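PDB 6O2D: inner kinetochore subunit cnp3 from Schizosaccharomyces pombe, which helps build the inner kinetochore on centromeric DNA, as part of the network that serves as a platform for outer kinetochore assembly. Local coordinates for residues Glu72-Ala75 / Gly76-Lys79; Val100-Ala104 / Thr105-Met109. All blocks are in the same frame, centred on the assembly; numbering follows the deposited sequence.

Interaction 1: residues Glu72-Ala75 / Gly76-Lys79; sequences EMPA and GAEK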
ATOM      1  N   GLU B  72      -1.120  -7.147  13.245  1.00 62.57           N
ATOM      2  CA  GLU B  72      -1.268  -6.593  14.588  1.00 74.08           C
ATOM      3  C   GLU B  72      -0.178  -7.151  15.492  1.00 78.11           C
ATOM      4  O   GLU B  72       0.193  -8.318  15.367  1.00 73.84           O
ATOM      5  CB  GLU B  72      -2.614  -6.927  15.240  1.00 75.02           C
ATOM      6  CG  GLU B  72      -2.740  -6.307  16.615  1.00 93.51           C
ATOM      7  CD  GLU B  72      -3.956  -6.735  17.332  1.00101.67           C
ATOM      8  OE1 GLU B  72      -5.028  -6.719  16.695  1.00 79.82           O
ATOM      9  OE2 GLU B  72      -3.830  -7.117  18.513  1.00110.42           O
HETATM   10  N   MSE B  73       0.313  -6.331  16.417  1.00 83.43           N
HETATM   11  CA  MSE B  73       1.328  -6.790  17.354  1.00 77.96           C
HETATM   12  C   MSE B  73       0.904  -6.512  18.788  1.00 79.80           C
HETATM   13  O   MSE B  73       0.667  -5.362  19.167  1.00 75.70           O
HETATM   14  CB  MSE B  73       2.642  -6.099  17.031  1.00 74.57           C
HETATM   15  CG  MSE B  73       3.201  -6.650  15.752  1.00 86.86           C
HETATM   16 SE   MSE B  73       4.973  -6.035  15.378  1.00106.26          SE
HETATM   17  CE  MSE B  73       4.580  -4.222  14.798  1.00 97.19           C
ATOM     18  N   PRO B  74       0.791  -7.568  19.585  1.00 81.42           N
ATOM     19  CA  PRO B  74       0.422  -7.398  20.994  1.00 84.82           C
ATOM     20  C   PRO B  74       1.477  -6.602  21.748  1.00 85.36           C
ATOM     21  O   PRO B  74       2.550  -6.274  21.241  1.00 85.28           O
ATOM     22  CB  PRO B  74       0.320  -8.838  21.513  1.00 87.00           C
ATOM     23  CG  PRO B  74       0.238  -9.701  20.275  1.00 88.51           C
ATOM     24  CD  PRO B  74       0.990  -8.979  19.216  1.00 83.32           C
ATOM     25  N   ALA B  75       1.142  -6.269  22.988  1.00 90.95           N
ATOM     26  CA  ALA B  75       2.055  -5.523  23.839  1.00 93.37           C
ATOM     27  C   ALA B  75       3.310  -6.336  24.116  1.00 94.41           C
ATOM     28  O   ALA B  75       3.241  -7.532  24.413  1.00 99.98           O
ATOM     29  CB  ALA B  75       1.370  -5.161  25.156  1.00 97.44           C
ATOM     30  N   GLY B  76       4.464  -5.684  24.007  1.00 91.46           N
ATOM     31  CA  GLY B  76       5.706  -6.392  24.237  1.00 86.26           C
ATOM     32  C   GLY B  76       6.128  -7.324  23.129  1.00 83.71           C
ATOM     33  O   GLY B  76       6.928  -8.230  23.374  1.00 94.32           O
ATOM     34  N   ALA B  77       5.609  -7.143  21.917  1.00 79.64           N
ATOM     35  CA  ALA B  77       5.959  -8.020  20.811  1.00 77.35           C
ATOM     36  C   ALA B  77       7.269  -7.589  20.159  1.00 82.39           C
ATOM     37  O   ALA B  77       7.590  -6.400  20.081  1.00 84.06           O
ATOM     38  CB  ALA B  77       4.843  -8.033  19.766  1.00 73.52           C
ATOM     39  N   GLU B  78       8.025  -8.576  19.673  1.00 76.96           N
ATOM     40  CA  GLU B  78       9.313  -8.334  19.023  1.00 86.33           C
ATOM     41  C   GLU B  78       9.345  -9.145  17.735  1.00 83.88           C
ATOM     42  O   GLU B  78       9.424 -10.377  17.777  1.00 98.12           O
ATOM     43  CB  GLU B  78      10.483  -8.727  19.936  1.00 80.95           C
ATOM     44  CG  GLU B  78      10.328  -8.341  21.408  1.00 84.45           C
ATOM     45  CD  GLU B  78      11.565  -8.675  22.259  1.00100.17           C
ATOM     46  OE1 GLU B  78      12.232  -9.703  21.992  1.00 89.69           O
ATOM     47  OE2 GLU B  78      11.869  -7.902  23.196  1.00 91.58           O
ATOM     48  N   LYS B  79       9.294  -8.460  16.592  1.00 80.01           N
ATOM     49  CA  LYS B  79       9.452  -9.119  15.302  1.00 68.86           C
ATOM     50  C   LYS B  79      10.929  -9.161  14.940  1.00 79.93           C
ATOM     51  O   LYS B  79      11.544  -8.097  14.788  1.00 77.95           O
ATOM     52  CB  LYS B  79       8.672  -8.391  14.219  1.00 66.39           C
ATOM     53  CG  LYS B  79       8.630  -9.123  12.880  1.00 64.26           C
ATOM     54  CD  LYS B  79       7.812  -8.352  11.840  1.00 59.57           C
ATOM     55  CE  LYS B  79       7.749  -9.109  10.516  1.00 57.75           C
ATOM     56  NZ  LYS B  79       9.064  -9.764  10.227  1.00 79.17           N
TER
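Ala77 turns its methyl group back against the residues that lead into the bend, and two carbons receive it: CB of Met73 and CD of Pro74, each 4.0 Å from Ala77 CB. These are ordinary van der Waals separations, so the methyl sits against the backbone-proximal part of Met73 and one edge of the proline ring. Both Met73 and Ala77 direct their CB atoms to the inner side of the bend, whereas Ala75 points outward at its top. The long part of Met73 does not join in. With CG anti to its own carbonyl carbon (chi1 -72°), the selenomethionine chain leads away from Ala77 toward strand 122-127, where it packs on Ile125.

The backbone geometry fits a type II beta turn from Pro74 to Ala77. Ala75 occupies the second position with phi/psi of -64°/135°, and Gly76 the third with a positive phi, which glycine tolerates readily. The hydrogen bond that closes the turn, from Ala77 N to Pro74 O, is weak: 3.3 Å long and clearly bent at the hydrogen. Asn127 adds weak side-chain hydrogen bonds to the carbonyl oxygens of Met73 and Pro74, and its backbone bonds to Ala77. The turn carries the chain from strand 66-73 to strand 78-83, which belong to different sheets of the cupin fold.

Chemically, the contact combines a small apolar cluster with a poorly aligned turn bond. That bond is unlikely to fix the bend alone; the packing of the Ala77 methyl and the bonds to Asn127 probably contribute.

Interaction 2: residues Val100-Ala104 / Thr105-Met109; sequences VTVNA and TTFRM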
ATOM      1  N   VAL B 100      11.205   0.853  15.014  1.00 86.74           N
ATOM      2  CA  VAL B 100      11.574   0.057  13.858  1.00 84.74           C
ATOM      3  C   VAL B 100      12.997   0.383  13.410  1.00 89.19           C
ATOM      4  O   VAL B 100      13.419   1.545  13.437  1.00 93.77           O
ATOM      5  CB  VAL B 100      10.536   0.243  12.730  1.00 92.88           C
ATOM      6  CG1 VAL B 100      10.229   1.702  12.557  1.00 85.83           C
ATOM      7  CG2 VAL B 100      11.034  -0.363  11.435  1.00 91.37           C
ATOM      8  N   THR B 101      13.743  -0.672  13.063  1.00 87.85           N
ATOM      9  CA  THR B 101      15.055  -0.635  12.415  1.00 84.99           C
ATOM     10  C   THR B 101      14.989  -0.991  10.944  1.00 73.94           C
ATOM     11  O   THR B 101      14.500  -2.069  10.570  1.00 70.81           O
ATOM     12  CB  THR B 101      16.100  -1.524  13.098  1.00 88.26           C
ATOM     13  OG1 THR B 101      15.936  -1.577  14.527  1.00 90.99           O
ATOM     14  CG2 THR B 101      17.553  -1.408  12.467  1.00 93.83           C
ATOM     15  N   VAL B 102      15.501  -0.073  10.125  1.00 84.57           N
ATOM     16  CA  VAL B 102      15.776  -0.336   8.725  1.00 84.80           C
ATOM     17  C   VAL B 102      17.263  -0.096   8.538  1.00 73.74           C
ATOM     18  O   VAL B 102      17.707   1.057   8.540  1.00 71.03           O
ATOM     19  CB  VAL B 102      14.952   0.557   7.783  1.00 72.11           C
ATOM     20  CG1 VAL B 102      15.294   0.268   6.329  1.00 74.86           C
ATOM     21  CG2 VAL B 102      13.480   0.391   8.047  1.00 71.28           C
ATOM     22  N   ASN B 103      18.034  -1.177   8.374  1.00 85.47           N
ATOM     23  CA  ASN B 103      19.471  -1.105   8.060  1.00 82.48           C
ATOM     24  C   ASN B 103      20.266  -0.316   9.104  1.00 92.37           C
ATOM     25  O   ASN B 103      21.026   0.602   8.780  1.00100.90           O
ATOM     26  CB  ASN B 103      19.700  -0.537   6.657  1.00 75.04           C
ATOM     27  CG  ASN B 103      19.343  -1.533   5.576  1.00 75.99           C
ATOM     28  OD1 ASN B 103      19.083  -2.709   5.862  1.00 71.37           O
ATOM     29  ND2 ASN B 103      19.332  -1.079   4.330  1.00 85.50           N
ATOM     30  N   ALA B 104      20.089  -0.685  10.369  1.00 87.09           N
ATOM     31  CA  ALA B 104      20.822  -0.131  11.506  1.00 92.62           C
ATOM     32  C   ALA B 104      20.564   1.358  11.728  1.00 92.78           C
ATOM     33  O   ALA B 104      21.301   2.000  12.486  1.00 96.33           O
ATOM     34  CB  ALA B 104      22.334  -0.387  11.384  1.00 84.04           C
ATOM     35  N   THR B 105      19.536   1.924  11.101  1.00 92.29           N
ATOM     36  CA  THR B 105      19.023   3.246  11.440  1.00 89.55           C
ATOM     37  C   THR B 105      17.656   3.031  12.082  1.00 82.17           C
ATOM     38  O   THR B 105      16.793   2.378  11.488  1.00 85.27           O
ATOM     39  CB  THR B 105      18.912   4.141  10.201  1.00 90.64           C
ATOM     40  OG1 THR B 105      20.220   4.493   9.718  1.00 90.13           O
ATOM     41  CG2 THR B 105      18.136   5.399  10.530  1.00 76.67           C
ATOM     42  N   THR B 106      17.470   3.553  13.296  1.00 79.69           N
ATOM     43  CA  THR B 106      16.285   3.283  14.109  1.00 93.96           C
ATOM     44  C   THR B 106      15.433   4.532  14.330  1.00 99.18           C
ATOM     45  O   THR B 106      15.959   5.642  14.486  1.00104.11           O
ATOM     46  CB  THR B 106      16.714   2.683  15.453  1.00 88.86           C
ATOM     47  OG1 THR B 106      17.490   1.504  15.211  1.00 84.64           O
ATOM     48  CG2 THR B 106      15.515   2.333  16.299  1.00 87.65           C
ATOM     49  N   PHE B 107      14.112   4.337  14.305  1.00 87.94           N
ATOM     50  CA  PHE B 107      13.129   5.404  14.442  1.00 86.06           C
ATOM     51  C   PHE B 107      11.869   4.854  15.103  1.00 91.97           C
ATOM     52  O   PHE B 107      11.592   3.658  15.031  1.00 99.55           O
ATOM     53  CB  PHE B 107      12.763   6.008  13.072  1.00 92.12           C
ATOM     54  CG  PHE B 107      12.302   4.989  12.029  1.00 91.89           C
ATOM     55  CD1 PHE B 107      13.139   3.974  11.587  1.00 89.74           C
ATOM     56  CD2 PHE B 107      11.027   5.064  11.484  1.00 89.08           C
ATOM     57  CE1 PHE B 107      12.695   3.040  10.628  1.00 87.55           C
ATOM     58  CE2 PHE B 107      10.602   4.152  10.518  1.00 90.79           C
ATOM     59  CZ  PHE B 107      11.430   3.142  10.094  1.00 88.01           C
ATOM     60  N   ARG B 108      11.124   5.693  15.798  1.00 95.09           N
ATOM     61  CA  ARG B 108       9.811   5.227  16.212  1.00 91.00           C
ATOM     62  C   ARG B 108       8.751   6.147  15.626  1.00 92.79           C
ATOM     63  O   ARG B 108       9.053   7.194  15.037  1.00 96.79           O
ATOM     64  CB  ARG B 108       9.739   5.053  17.722  1.00 86.82           C
ATOM     65  CG  ARG B 108      10.750   5.974  18.316  1.00 91.02           C
ATOM     66  CD  ARG B 108      10.973   6.189  19.859  1.00101.29           C
ATOM     67  NE  ARG B 108      10.338   7.402  20.405  1.00119.06           N
ATOM     68  CZ  ARG B 108      10.535   7.908  21.658  1.00126.83           C
ATOM     69  NH1 ARG B 108       9.879   9.004  22.024  1.00133.25           N
ATOM     70  NH2 ARG B 108      11.557   7.525  22.496  1.00121.96           N
HETATM   71  N   MSE B 109       7.505   5.713  15.767  1.00 75.51           N
HETATM   72  CA  MSE B 109       6.423   6.112  14.890  1.00 72.71           C
HETATM   73  C   MSE B 109       5.149   5.649  15.557  1.00 78.16           C
HETATM   74  O   MSE B 109       5.098   4.532  16.075  1.00 80.31           O
HETATM   75  CB  MSE B 109       6.556   5.464  13.508  1.00 80.65           C
HETATM   76  CG  MSE B 109       7.097   6.356  12.421  1.00 88.47           C
HETATM   77 SE   MSE B 109       7.087   5.474  10.688  1.00 97.33          SE
HETATM   78  CE  MSE B 109       7.994   6.876   9.687  1.00 77.05           C
TER
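Val100 and Phe107 form a hydrogen-bonded antiparallel pair in a beta hairpin with a two-residue loop, closed by a type I' turn from Val102 to Thr105, at the outer edge of a four-stranded sheet of the cupin domain. Both backbone groups of each residue are used: Val100 N donates to Phe107 O at 2.8 Å, and Phe107 N returns a bond to Val100 O at 3.0 Å. The first is almost straight, 173° at the hydrogen.

Nearer the turn, Val102 N gives its hydrogen to Thr105 O at 3.1 Å. The return bond from Thr105 N to Val102 O stretches to 3.3 Å, and its donor stands well above the carbonyl plane, 57° out of it. Asn103 and Ala104 both have positive phi, as the turn type requires. Beyond the hairpin, the Asn103 amide is satisfied at both ends: ND2 donates to Asn121 OD1 and OD1 accepts from Tyr122 N, tying the turn to Asn121 and to the start of strand 122-127. Toward the same strand, Thr101 OG1 has a weak hydrogen bond with Ser124 OG.

Val100, Val102, Thr105 and Phe107 share the face opposite Thr101 and Thr106. Val100 CG1 lies over one face of the Phe107 ring, though modelled too close to be trusted in detail. The ring also meets Phe115 edge-to-face and packs on Ile17 of the second subunit; Thr105 likewise packs on Cys19 of that subunit, bringing the hairpin into the dimer contact. At the ring's edge, in its plane, Val102 CG2 approaches Phe107 CE1 to 3.8 Å.

Interactions 1 and 2 both reach the four-stranded sheet, whose outermost strands within the chain are 78-83 and 105-109; their centres lie 16 Å apart, with nearest atoms about 8 Å apart and no touch. Each is partly buried, with an exposed bend. Interaction 1 passes between sheets and combines a single weak turn bond with apolar packing. Interaction 2 joins neighbouring strands of one sheet through four paired backbone bonds, with Val100, Val102 and Phe107 packed on one face. Strand 122-127 is their common neighbour, contributing Asn127 to the first and Tyr122 and Ser124 to the second. Within the assembly, interaction 2 meets the second subunit, whereas interaction 1 does not.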